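Side-chain contacts in CCHC-type domain-containing protein (Trypanosoma brucei brucei, PDB 7C45), which trims guide RNA, probably as a 3'-5' exonuclease of the RNase D type that carries metal ions in its catalytic domain and two zinc knuckles: residues G120-L124 against Q125-T129; I195-L198 against S199-V203; E216-T219 against A220-E224. All coordinates share one frame; numbering follows the deposited sequence.

Interaction 1 of 3, residues G120-L124 against Q125-T129. With nucleotides of chain B.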
ATOM      1  N   GLY A 120      -4.960 -14.805  -0.193  1.00 15.78           N
ATOM      2  CA  GLY A 120      -3.852 -14.563  -1.098  1.00 16.63           C
ATOM      3  C   GLY A 120      -3.456 -13.103  -1.104  1.00 17.47           C
ATOM      4  O   GLY A 120      -3.408 -12.469  -2.152  1.00 23.69           O
ATOM      5  N   VAL A 121      -3.193 -12.538   0.063  1.00 20.41           N
ATOM      6  CA  VAL A 121      -3.005 -11.099   0.211  1.00 16.92           C
ATOM      7  C   VAL A 121      -1.523 -10.828   0.459  1.00 17.68           C
ATOM      8  O   VAL A 121      -0.848 -11.601   1.140  1.00 19.95           O
ATOM      9  CB  VAL A 121      -3.869 -10.533   1.361  1.00 16.30           C
ATOM     10  CG1 VAL A 121      -3.614  -9.038   1.561  1.00 18.60           C
ATOM     11  CG2 VAL A 121      -5.364 -10.714   1.093  1.00 17.12           C
ATOM     12  N   LEU A 122      -1.020  -9.739  -0.103  1.00 16.32           N
ATOM     13  CA  LEU A 122       0.350  -9.299   0.139  1.00 14.75           C
ATOM     14  C   LEU A 122       0.319  -7.805   0.388  1.00 14.47           C
ATOM     15  O   LEU A 122      -0.113  -7.046  -0.481  1.00 14.40           O
ATOM     16  CB  LEU A 122       1.252  -9.619  -1.055  1.00 14.99           C
ATOM     17  CG  LEU A 122       2.710  -9.196  -0.892  1.00 15.03           C
ATOM     18  CD1 LEU A 122       3.309  -9.977   0.241  1.00 15.56           C
ATOM     19  CD2 LEU A 122       3.453  -9.542  -2.192  1.00 15.93           C
ATOM     20  N   ASP A 123       0.782  -7.381   1.566  1.00 14.37           N
ATOM     21  CA  ASP A 123       0.740  -5.982   1.972  1.00 14.16           C
ATOM     22  C   ASP A 123       2.116  -5.384   1.711  1.00 14.19           C
ATOM     23  O   ASP A 123       3.096  -5.741   2.372  1.00 14.27           O
ATOM     24  CB  ASP A 123       0.334  -5.872   3.440  1.00 14.09           C
ATOM     25  CG  ASP A 123       0.189  -4.438   3.914  1.00 13.94           C
ATOM     26  OD1 ASP A 123       0.820  -3.524   3.380  1.00 13.91           O
ATOM     27  OD2 ASP A 123      -0.589  -4.240   4.871  1.00 14.86           O
ATOM     28  N   LEU A 124       2.202  -4.497   0.727  1.00 14.17           N
ATOM     29  CA  LEU A 124       3.518  -4.008   0.323  1.00 14.26           C
ATOM     30  C   LEU A 124       4.107  -3.044   1.348  1.00 14.16           C
ATOM     31  O   LEU A 124       5.337  -2.906   1.438  1.00 14.24           O
ATOM     32  CB  LEU A 124       3.433  -3.349  -1.048  1.00 14.35           C
ATOM     33  CG  LEU A 124       3.108  -4.292  -2.207  1.00 14.53           C
ATOM     34  CD1 LEU A 124       3.220  -3.518  -3.524  1.00 17.47           C
ATOM     35  CD2 LEU A 124       3.993  -5.555  -2.219  1.00 14.74           C
ATOM     36  N   GLN A 125       3.267  -2.355   2.121  1.00 14.02           N
ATOM     37  CA  GLN A 125       3.815  -1.557   3.216  1.00 13.99           C
ATOM     38  C   GLN A 125       4.519  -2.450   4.217  1.00 14.04           C
ATOM     39  O   GLN A 125       5.641  -2.154   4.651  1.00 14.09           O
ATOM     40  CB  GLN A 125       2.711  -0.768   3.920  1.00 13.91           C
ATOM     41  CG  GLN A 125       3.237   0.225   4.944  1.00 13.94           C
ATOM     42  CD  GLN A 125       2.128   0.839   5.786  1.00 13.94           C
ATOM     43  OE1 GLN A 125       1.372   0.132   6.430  1.00 13.92           O
ATOM     44  NE2 GLN A 125       2.016   2.163   5.749  1.00 14.01           N
ATOM     45  N   VAL A 126       3.868  -3.558   4.587  1.00 14.06           N
ATOM     46  CA  VAL A 126       4.481  -4.551   5.471  1.00 14.19           C
ATOM     47  C   VAL A 126       5.767  -5.104   4.849  1.00 14.34           C
ATOM     48  O   VAL A 126       6.778  -5.278   5.545  1.00 14.44           O
ATOM     49  CB  VAL A 126       3.478  -5.669   5.804  1.00 14.26           C
ATOM     50  CG1 VAL A 126       4.126  -6.762   6.612  1.00 14.48           C
ATOM     51  CG2 VAL A 126       2.297  -5.091   6.595  1.00 14.73           C
ATOM     52  N   PHE A 127       5.739  -5.397   3.540  1.00 14.39           N
ATOM     53  CA  PHE A 127       6.946  -5.844   2.832  1.00 14.58           C
ATOM     54  C   PHE A 127       8.094  -4.865   3.063  1.00 14.56           C
ATOM     55  O   PHE A 127       9.201  -5.258   3.460  1.00 14.71           O
ATOM     56  CB  PHE A 127       6.653  -5.998   1.332  1.00 14.67           C
ATOM     57  CG  PHE A 127       7.456  -7.099   0.643  1.00 14.98           C
ATOM     58  CD1 PHE A 127       8.798  -7.259   0.896  1.00 15.14           C
ATOM     59  CD2 PHE A 127       6.838  -7.972  -0.231  1.00 15.15           C
ATOM     60  CE1 PHE A 127       9.545  -8.266   0.258  1.00 15.50           C
ATOM     61  CE2 PHE A 127       7.554  -9.002  -0.863  1.00 16.50           C
ATOM     62  CZ  PHE A 127       8.913  -9.142  -0.608  1.00 15.70           C
ATOM     63  N   PHE A 128       7.834  -3.578   2.853  1.00 14.41           N
ATOM     64  CA  PHE A 128       8.890  -2.586   3.034  1.00 14.43           C
ATOM     65  C   PHE A 128       9.352  -2.539   4.481  1.00 14.42           C
ATOM     66  O   PHE A 128      10.556  -2.475   4.751  1.00 14.52           O
ATOM     67  CB  PHE A 128       8.421  -1.209   2.578  1.00 19.70           C
ATOM     68  CG  PHE A 128       9.520  -0.169   2.560  1.00 16.30           C
ATOM     69  CD1 PHE A 128      10.421  -0.122   1.507  1.00 18.74           C
ATOM     70  CD2 PHE A 128       9.656   0.736   3.591  1.00 14.38           C
ATOM     71  CE1 PHE A 128      11.429   0.824   1.486  1.00 19.81           C
ATOM     72  CE2 PHE A 128      10.659   1.692   3.570  1.00 14.49           C
ATOM     73  CZ  PHE A 128      11.538   1.739   2.520  1.00 15.80           C
ATOM     74  N   THR A 129       8.413  -2.584   5.433  1.00 14.32           N
ATOM     75  CA  THR A 129       8.819  -2.624   6.836  1.00 14.38           C
ATOM     76  C   THR A 129       9.658  -3.860   7.138  1.00 14.56           C
ATOM     77  O   THR A 129      10.663  -3.766   7.845  1.00 14.67           O
ATOM     78  CB  THR A 129       7.590  -2.558   7.745  1.00 14.31           C
ATOM     79  OG1 THR A 129       6.959  -1.299   7.542  1.00 14.24           O
ATOM     80  CG2 THR A 129       8.005  -2.678   9.210  1.00 14.45           C
TER
ATOM     81  P     U B   8       2.517   8.630   8.795  1.00 24.78           P
ATOM     82  OP1   U B   8       1.944   9.230  10.020  1.00 41.08           O
ATOM     83  OP2   U B   8       3.993   8.506   8.703  1.00 22.02           O
ATOM     84  O5'   U B   8       1.782   7.242   8.603  1.00 24.26           O
ATOM     85  C5'   U B   8       2.440   6.142   8.010  1.00 17.80           C
ATOM     86  C4'   U B   8       1.498   4.983   7.871  1.00 14.41           C
ATOM     87  O4'   U B   8       1.006   4.598   9.176  1.00 14.48           O
ATOM     88  C3'   U B   8       0.238   5.226   7.059  1.00 16.00           C
ATOM     89  O3'   U B   8       0.480   5.120   5.672  1.00 17.03           O
ATOM     90  C2'   U B   8      -0.705   4.158   7.593  1.00 19.22           C
ATOM     91  O2'   U B   8      -0.383   2.881   7.045  1.00 14.11           O
ATOM     92  C1'   U B   8      -0.318   4.139   9.072  1.00 14.42           C
ATOM     93  N1    U B   8      -1.153   5.037   9.906  1.00 14.66           N
ATOM     94  C2    U B   8      -2.375   4.568  10.310  1.00 16.46           C
ATOM     95  O2    U B   8      -2.796   3.484   9.960  1.00 19.90           O
ATOM     96  N3    U B   8      -3.089   5.438  11.108  1.00 16.26           N
ATOM     97  C4    U B   8      -2.644   6.680  11.533  1.00 26.27           C
ATOM     98  O4    U B   8      -3.362   7.376  12.258  1.00 32.60           O
ATOM     99  C5    U B   8      -1.345   7.069  11.085  1.00 25.53           C
ATOM    100  C6    U B   8      -0.650   6.242  10.303  1.00 22.00           C
TER
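Asp123 closes strand 121-123 and caps helix 124-136 in the RNase H-like exonuclease domain: a buried N-cap where an edge strand of the sheet turns straight into a helix. Its CG lies anti to the backbone N (chi1 -177°), which brings the carboxylate to the N-H groups that open the helix. There OD1 takes Val126 N at 3.3 Å, a fairly straight bond (166°) that arrives from above the carboxylate plane, and a weak second one from Gln125 N. The same carboxylate accepts from Asp102 N at OD1 and from Cys103 N at OD2, so backbone N-H groups from two parts of the chain hold this buried group and probably offset its charge. Val126 lies across the Asp123 side chain, its CG2 at 3.5 Å from Asp123 OD2. On another side of the turn, Leu122 CD1 lies 4.1 Å from Phe127 CD2, and Leu124 CD2 approaches that same ring atom obliquely. Gln125 carries the turn to the RNA: its extended chain is held by Arg141 NH1 at OE1 and by Ser142 O at NE2, and NE2 donates to O2' of U8 of chain B at 2.8 Å and weakly to its O3'.

Interaction 2 of 3, residues I195-L198 against S199-V203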
ATOM      1  N   ILE A 195       0.749   0.856  -6.184  1.00 14.99           N
ATOM      2  CA  ILE A 195       0.861  -0.476  -5.613  1.00 14.83           C
ATOM      3  C   ILE A 195       1.325  -1.475  -6.663  1.00 15.08           C
ATOM      4  O   ILE A 195       2.203  -2.301  -6.402  1.00 15.11           O
ATOM      5  CB  ILE A 195      -0.482  -0.900  -4.993  1.00 14.62           C
ATOM      6  CG1 ILE A 195      -0.728  -0.046  -3.750  1.00 14.41           C
ATOM      7  CG2 ILE A 195      -0.432  -2.375  -4.633  1.00 14.56           C
ATOM      8  CD1 ILE A 195      -2.170  -0.156  -3.152  1.00 14.26           C
ATOM      9  N   LEU A 196       0.720  -1.441  -7.851  1.00 15.31           N
ATOM     10  CA  LEU A 196       1.090  -2.429  -8.856  1.00 15.62           C
ATOM     11  C   LEU A 196       2.530  -2.214  -9.309  1.00 15.87           C
ATOM     12  O   LEU A 196       3.300  -3.170  -9.444  1.00 16.03           O
ATOM     13  CB  LEU A 196       0.102  -2.380 -10.030  1.00 15.86           C
ATOM     14  CG  LEU A 196       0.254  -3.469 -11.102  1.00 16.23           C
ATOM     15  CD1 LEU A 196      -0.082  -4.833 -10.535  1.00 16.11           C
ATOM     16  CD2 LEU A 196      -0.591  -3.181 -12.354  1.00 16.54           C
ATOM     17  N   LEU A 197       2.936  -0.966  -9.490  1.00 15.95           N
ATOM     18  CA  LEU A 197       4.308  -0.760  -9.934  1.00 18.21           C
ATOM     19  C   LEU A 197       5.296  -1.125  -8.833  1.00 17.25           C
ATOM     20  O   LEU A 197       6.373  -1.667  -9.115  1.00 17.14           O
ATOM     21  CB  LEU A 197       4.501   0.670 -10.418  1.00 17.66           C
ATOM     22  CG  LEU A 197       4.666   1.879  -9.510  1.00 21.19           C
ATOM     23  CD1 LEU A 197       6.121   2.071  -9.057  1.00 22.00           C
ATOM     24  CD2 LEU A 197       4.158   3.109 -10.224  1.00 24.92           C
ATOM     25  N   LEU A 198       4.938  -0.856  -7.566  1.00 15.63           N
ATOM     26  CA  LEU A 198       5.813  -1.238  -6.462  1.00 15.45           C
ATOM     27  C   LEU A 198       6.006  -2.738  -6.388  1.00 15.50           C
ATOM     28  O   LEU A 198       7.078  -3.204  -5.971  1.00 16.37           O
ATOM     29  CB  LEU A 198       5.240  -0.736  -5.138  1.00 15.09           C
ATOM     30  CG  LEU A 198       5.516   0.753  -4.894  1.00 15.08           C
ATOM     31  CD1 LEU A 198       4.722   1.258  -3.690  1.00 18.74           C
ATOM     32  CD2 LEU A 198       7.021   1.023  -4.721  1.00 15.20           C
ATOM     33  N   SER A 199       4.970  -3.510  -6.734  1.00 16.05           N
ATOM     34  CA  SER A 199       5.095  -4.963  -6.707  1.00 15.65           C
ATOM     35  C   SER A 199       6.166  -5.437  -7.674  1.00 16.82           C
ATOM     36  O   SER A 199       6.805  -6.458  -7.425  1.00 18.25           O
ATOM     37  CB  SER A 199       3.767  -5.639  -7.033  1.00 15.64           C
ATOM     38  OG  SER A 199       3.419  -5.424  -8.392  1.00 20.47           O
ATOM     39  N   ASN A 200       6.397  -4.688  -8.754  1.00 16.32           N
ATOM     40  CA  ASN A 200       7.435  -5.071  -9.710  1.00 18.83           C
ATOM     41  C   ASN A 200       8.816  -4.966  -9.093  1.00 17.03           C
ATOM     42  O   ASN A 200       9.734  -5.693  -9.489  1.00 20.26           O
ATOM     43  CB  ASN A 200       7.362  -4.193 -10.959  1.00 18.93           C
ATOM     44  CG  ASN A 200       6.204  -4.563 -11.869  1.00 21.49           C
ATOM     45  OD1 ASN A 200       5.705  -5.693 -11.834  1.00 19.54           O
ATOM     46  ND2 ASN A 200       5.781  -3.615 -12.696  1.00 19.73           N
ATOM     47  N   TYR A 201       8.989  -4.061  -8.141  1.00 16.45           N
ATOM     48  CA  TYR A 201      10.278  -3.903  -7.505  1.00 18.40           C
ATOM     49  C   TYR A 201      10.467  -4.856  -6.339  1.00 20.35           C
ATOM     50  O   TYR A 201      11.591  -5.287  -6.081  1.00 21.00           O
ATOM     51  CB  TYR A 201      10.445  -2.472  -7.002  1.00 17.03           C
ATOM     52  CG  TYR A 201      10.602  -1.433  -8.081  1.00 22.36           C
ATOM     53  CD1 TYR A 201       9.488  -0.855  -8.693  1.00 17.62           C
ATOM     54  CD2 TYR A 201      11.856  -1.020  -8.483  1.00 19.04           C
ATOM     55  CE1 TYR A 201       9.632   0.098  -9.662  1.00 18.74           C
ATOM     56  CE2 TYR A 201      12.007  -0.072  -9.452  1.00 23.39           C
ATOM     57  CZ  TYR A 201      10.901   0.491 -10.030  1.00 24.87           C
ATOM     58  OH  TYR A 201      11.069   1.442 -10.992  1.00 28.49           O
ATOM     59  N   LEU A 202       9.389  -5.180  -5.622  1.00 17.06           N
ATOM     60  CA  LEU A 202       9.493  -5.894  -4.360  1.00 15.81           C
ATOM     61  C   LEU A 202       9.250  -7.386  -4.488  1.00 21.27           C
ATOM     62  O   LEU A 202       9.803  -8.157  -3.702  1.00 25.59           O
ATOM     63  CB  LEU A 202       8.505  -5.298  -3.347  1.00 15.40           C
ATOM     64  CG  LEU A 202       8.844  -3.881  -2.858  1.00 19.37           C
ATOM     65  CD1 LEU A 202       7.712  -3.243  -2.024  1.00 14.88           C
ATOM     66  CD2 LEU A 202      10.161  -3.881  -2.066  1.00 20.08           C
ATOM     67  N   VAL A 203       8.448  -7.807  -5.461  1.00 20.10           N
ATOM     68  CA  VAL A 203       8.009  -9.187  -5.601  1.00 25.29           C
ATOM     69  C   VAL A 203       8.808  -9.839  -6.716  1.00 34.93           C
ATOM     70  O   VAL A 203       8.980  -9.253  -7.794  1.00 31.24           O
ATOM     71  CB  VAL A 203       6.499  -9.254  -5.890  1.00 27.68           C
ATOM     72  CG1 VAL A 203       6.007 -10.686  -5.882  1.00 34.45           C
ATOM     73  CG2 VAL A 203       5.756  -8.428  -4.885  1.00 24.87           C
TER
HETATM   74  O   HOH W   1       7.086  -1.194 -12.051  1.00 20.18           O
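Ser199 turns OG between its backbone N and carbonyl carbon (chi1 69°), back along the helix to the carbonyl of Leu196, while Tyr201 sets CG beside its own N (chi1 -70°), bringing the ring alongside the carbonyl of Leu197. Ser199 OG donates to Leu196 O at 2.5 Å, a very short bond. Leu196 O also receives Ser199 N, weakly, although that N-H has its better partner in Ile195 O at 3.0 Å. The Tyr201 ring has Leu197 O at its edge, near the ring plane, 3.2 Å from CD1; Leu197 CD1 touches CE1 of the same ring at 4.1 Å, the two side chains meeting at a slant. Leu197 O is further used by a weak bond from Asn200 N and by a water that donates to it and accepts from Asn200 ND2 at 2.8 Å. This is the C-terminal end of helix 182-202 in the exonuclease domain, packed between helix 4-12, helix 144-152 and Leu124 of helix 124-136. Asn200 N and Tyr201 N make weak i to i+3 bonds, whereas Leu202 N keeps the i to i+4 bond to Leu198 O; Val203 then leaves the helical conformation. Extra donors thus reach carbonyls near this helix end: the hydroxyl of buried Ser199 has its acceptor within its own helix, though the distance is suspiciously short, and the side chain of Asn200 reaches Leu197 O through the water.

Interaction 3 of 3, residues E216-T219 against A220-E224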
ATOM      1  N   GLU A 216       3.876 -12.888   2.710  1.00 15.80           N
ATOM      2  CA  GLU A 216       2.510 -13.352   2.474  1.00 15.81           C
ATOM      3  C   GLU A 216       1.921 -13.924   3.753  1.00 15.91           C
ATOM      4  O   GLU A 216       0.762 -13.652   4.090  1.00 15.73           O
ATOM      5  CB  GLU A 216       2.483 -14.406   1.357  1.00 16.18           C
ATOM      6  CG  GLU A 216       2.577 -13.856  -0.058  1.00 16.12           C
ATOM      7  CD  GLU A 216       2.566 -14.967  -1.120  1.00 17.69           C
ATOM      8  OE1 GLU A 216       3.026 -16.072  -0.827  1.00 21.78           O
ATOM      9  OE2 GLU A 216       2.051 -14.730  -2.222  1.00 21.63           O
ATOM     10  N   ARG A 217       2.713 -14.722   4.479  1.00 16.24           N
ATOM     11  CA  ARG A 217       2.241 -15.314   5.726  1.00 16.43           C
ATOM     12  C   ARG A 217       2.002 -14.236   6.776  1.00 16.10           C
ATOM     13  O   ARG A 217       0.998 -14.271   7.505  1.00 16.08           O
ATOM     14  CB  ARG A 217       3.244 -16.360   6.227  1.00 16.92           C
ATOM     15  CG  ARG A 217       3.349 -17.587   5.321  1.00 17.38           C
ATOM     16  CD  ARG A 217       2.011 -18.285   5.180  1.00 29.80           C
ATOM     17  NE  ARG A 217       1.228 -17.752   4.065  1.00 41.49           N
ATOM     18  CZ  ARG A 217      -0.100 -17.636   4.049  1.00 41.05           C
ATOM     19  NH1 ARG A 217      -0.704 -17.136   2.978  1.00 40.52           N
ATOM     20  NH2 ARG A 217      -0.825 -18.011   5.097  1.00 37.70           N
ATOM     21  N   LEU A 218       2.890 -13.254   6.835  1.00 15.86           N
ATOM     22  CA  LEU A 218       2.701 -12.166   7.785  1.00 15.60           C
ATOM     23  C   LEU A 218       1.460 -11.359   7.432  1.00 15.28           C
ATOM     24  O   LEU A 218       0.647 -11.026   8.307  1.00 15.23           O
ATOM     25  CB  LEU A 218       3.951 -11.290   7.813  1.00 15.46           C
ATOM     26  CG  LEU A 218       3.919 -10.002   8.638  1.00 15.21           C
ATOM     27  CD1 LEU A 218       3.539 -10.259  10.114  1.00 15.40           C
ATOM     28  CD2 LEU A 218       5.277  -9.315   8.556  1.00 15.15           C
ATOM     29  N   THR A 219       1.266 -11.080   6.143  1.00 15.12           N
ATOM     30  CA  THR A 219       0.033 -10.415   5.738  1.00 14.87           C
ATOM     31  C   THR A 219      -1.196 -11.259   6.079  1.00 15.02           C
ATOM     32  O   THR A 219      -2.233 -10.717   6.484  1.00 14.88           O
ATOM     33  CB  THR A 219       0.065 -10.106   4.246  1.00 14.77           C
ATOM     34  OG1 THR A 219       1.253  -9.368   3.926  1.00 14.69           O
ATOM     35  CG2 THR A 219      -1.138  -9.289   3.864  1.00 14.53           C
ATOM     36  N   ALA A 220      -1.123 -12.583   5.880  1.00 15.35           N
ATOM     37  CA  ALA A 220      -2.273 -13.423   6.210  1.00 15.54           C
ATOM     38  C   ALA A 220      -2.635 -13.300   7.681  1.00 15.61           C
ATOM     39  O   ALA A 220      -3.814 -13.367   8.034  1.00 15.63           O
ATOM     40  CB  ALA A 220      -2.009 -14.880   5.871  1.00 15.98           C
ATOM     41  N   GLN A 221      -1.633 -13.130   8.546  1.00 15.69           N
ATOM     42  CA  GLN A 221      -1.913 -12.915   9.961  1.00 15.80           C
ATOM     43  C   GLN A 221      -2.691 -11.620  10.172  1.00 15.47           C
ATOM     44  O   GLN A 221      -3.589 -11.558  11.013  1.00 15.58           O
ATOM     45  CB  GLN A 221      -0.601 -12.880  10.745  1.00 15.95           C
ATOM     46  CG  GLN A 221      -0.762 -12.742  12.259  1.00 16.16           C
ATOM     47  CD  GLN A 221      -1.609 -13.854  12.842  1.00 32.67           C
ATOM     48  OE1 GLN A 221      -2.749 -13.629  13.251  1.00 34.18           O
ATOM     49  NE2 GLN A 221      -1.064 -15.067  12.865  1.00 32.66           N
ATOM     50  N   TYR A 222      -2.319 -10.565   9.451  1.00 15.14           N
ATOM     51  CA  TYR A 222      -3.058  -9.303   9.542  1.00 14.88           C
ATOM     52  C   TYR A 222      -4.493  -9.470   9.070  1.00 14.84           C
ATOM     53  O   TYR A 222      -5.424  -8.906   9.670  1.00 14.82           O
ATOM     54  CB  TYR A 222      -2.348  -8.216   8.742  1.00 14.60           C
ATOM     55  CG  TYR A 222      -1.281  -7.563   9.559  1.00 14.62           C
ATOM     56  CD1 TYR A 222      -1.610  -6.642  10.541  1.00 14.62           C
ATOM     57  CD2 TYR A 222       0.053  -7.883   9.372  1.00 14.68           C
ATOM     58  CE1 TYR A 222      -0.633  -6.070  11.336  1.00 14.68           C
ATOM     59  CE2 TYR A 222       1.044  -7.309  10.161  1.00 14.72           C
ATOM     60  CZ  TYR A 222       0.698  -6.398  11.139  1.00 14.72           C
ATOM     61  OH  TYR A 222       1.667  -5.825  11.943  1.00 14.79           O
ATOM     62  N   VAL A 223      -4.699 -10.242   7.998  1.00 14.85           N
ATOM     63  CA  VAL A 223      -6.068 -10.447   7.522  1.00 14.83           C
ATOM     64  C   VAL A 223      -6.866 -11.258   8.542  1.00 15.12           C
ATOM     65  O   VAL A 223      -8.041 -10.988   8.782  1.00 15.10           O
ATOM     66  CB  VAL A 223      -6.074 -11.096   6.123  1.00 14.84           C
ATOM     67  CG1 VAL A 223      -7.510 -11.375   5.663  1.00 14.85           C
ATOM     68  CG2 VAL A 223      -5.403 -10.169   5.110  1.00 14.60           C
ATOM     69  N   GLU A 224      -6.239 -12.255   9.173  1.00 15.84           N
ATOM     70  CA  GLU A 224      -6.932 -12.998  10.223  1.00 15.78           C
ATOM     71  C   GLU A 224      -7.336 -12.085  11.368  1.00 15.77           C
ATOM     72  O   GLU A 224      -8.397 -12.257  11.974  1.00 15.95           O
ATOM     73  CB  GLU A 224      -6.040 -14.118  10.748  1.00 17.22           C
ATOM     74  CG  GLU A 224      -5.875 -15.283   9.797  1.00 33.12           C
ATOM     75  CD  GLU A 224      -7.179 -16.020   9.566  1.00 42.85           C
ATOM     76  OE1 GLU A 224      -7.783 -16.494  10.558  1.00 37.11           O
ATOM     77  OE2 GLU A 224      -7.599 -16.107   8.393  1.00 49.00           O
TER
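Leu218 CD1 meets Tyr222 CE2 at 3.9 Å, the two side chains lying side by side and pointing the same way, one helical turn apart. Leu218 O approaches the ring obliquely, 3.4 Å from Tyr222 CD2, and also accepts from Tyr222 N. A second pair lies elsewhere on the surface of the helix: Arg217, bent at chi2 and chi3 (-59° and 89°), curls over so that one face of its guanidinium lies over Ala220 CB, with NH2 nearest at 3.4 Å; this exposed side chain also touches a crystal neighbour. Regular i to i+4 bonds run beneath both pairs, the shortest from Ala220 N to Glu216 O at 2.8 Å. The stretch belongs to helix 212-226, which packs against strand 121-123, an edge of the exonuclease sheet. On that side Thr219 and Val223 rest on Val121, and Thr219 OG1, bonded to Val215 O in its own helix, also accepts from Asp123 N. Trp247 of helix 245-251 meets the Tyr222 ring edge-to-face, and Asp237 OD1 bonds to its hydroxyl. Gln221 NE2 bonds to Tyr251 OH, while salt bridges tie Glu216 to Arg97 and Glu224 to Lys117.

In the fold
Each contact lies within its own unbroken run of residues, so none closes a long loop; they follow in series, without nesting or crossing. Interaction 1 comes first, at the step from strand 121-123 to helix 124-136, and the other two flank it. Interaction 2, at the end of helix 182-202, meets it through Leu124 CD1, 3.3 Å from Ile195 O, and through Phe127 CZ against Leu202 O. After the connection to the next helix, interaction 3 on 212-226 touches it again: Val126 CG1 packs on Leu218 CD2 at 3.4 Å. Interactions 2 and 3 stay about 7 Å apart at their nearest atoms, and 120-129 bridges them.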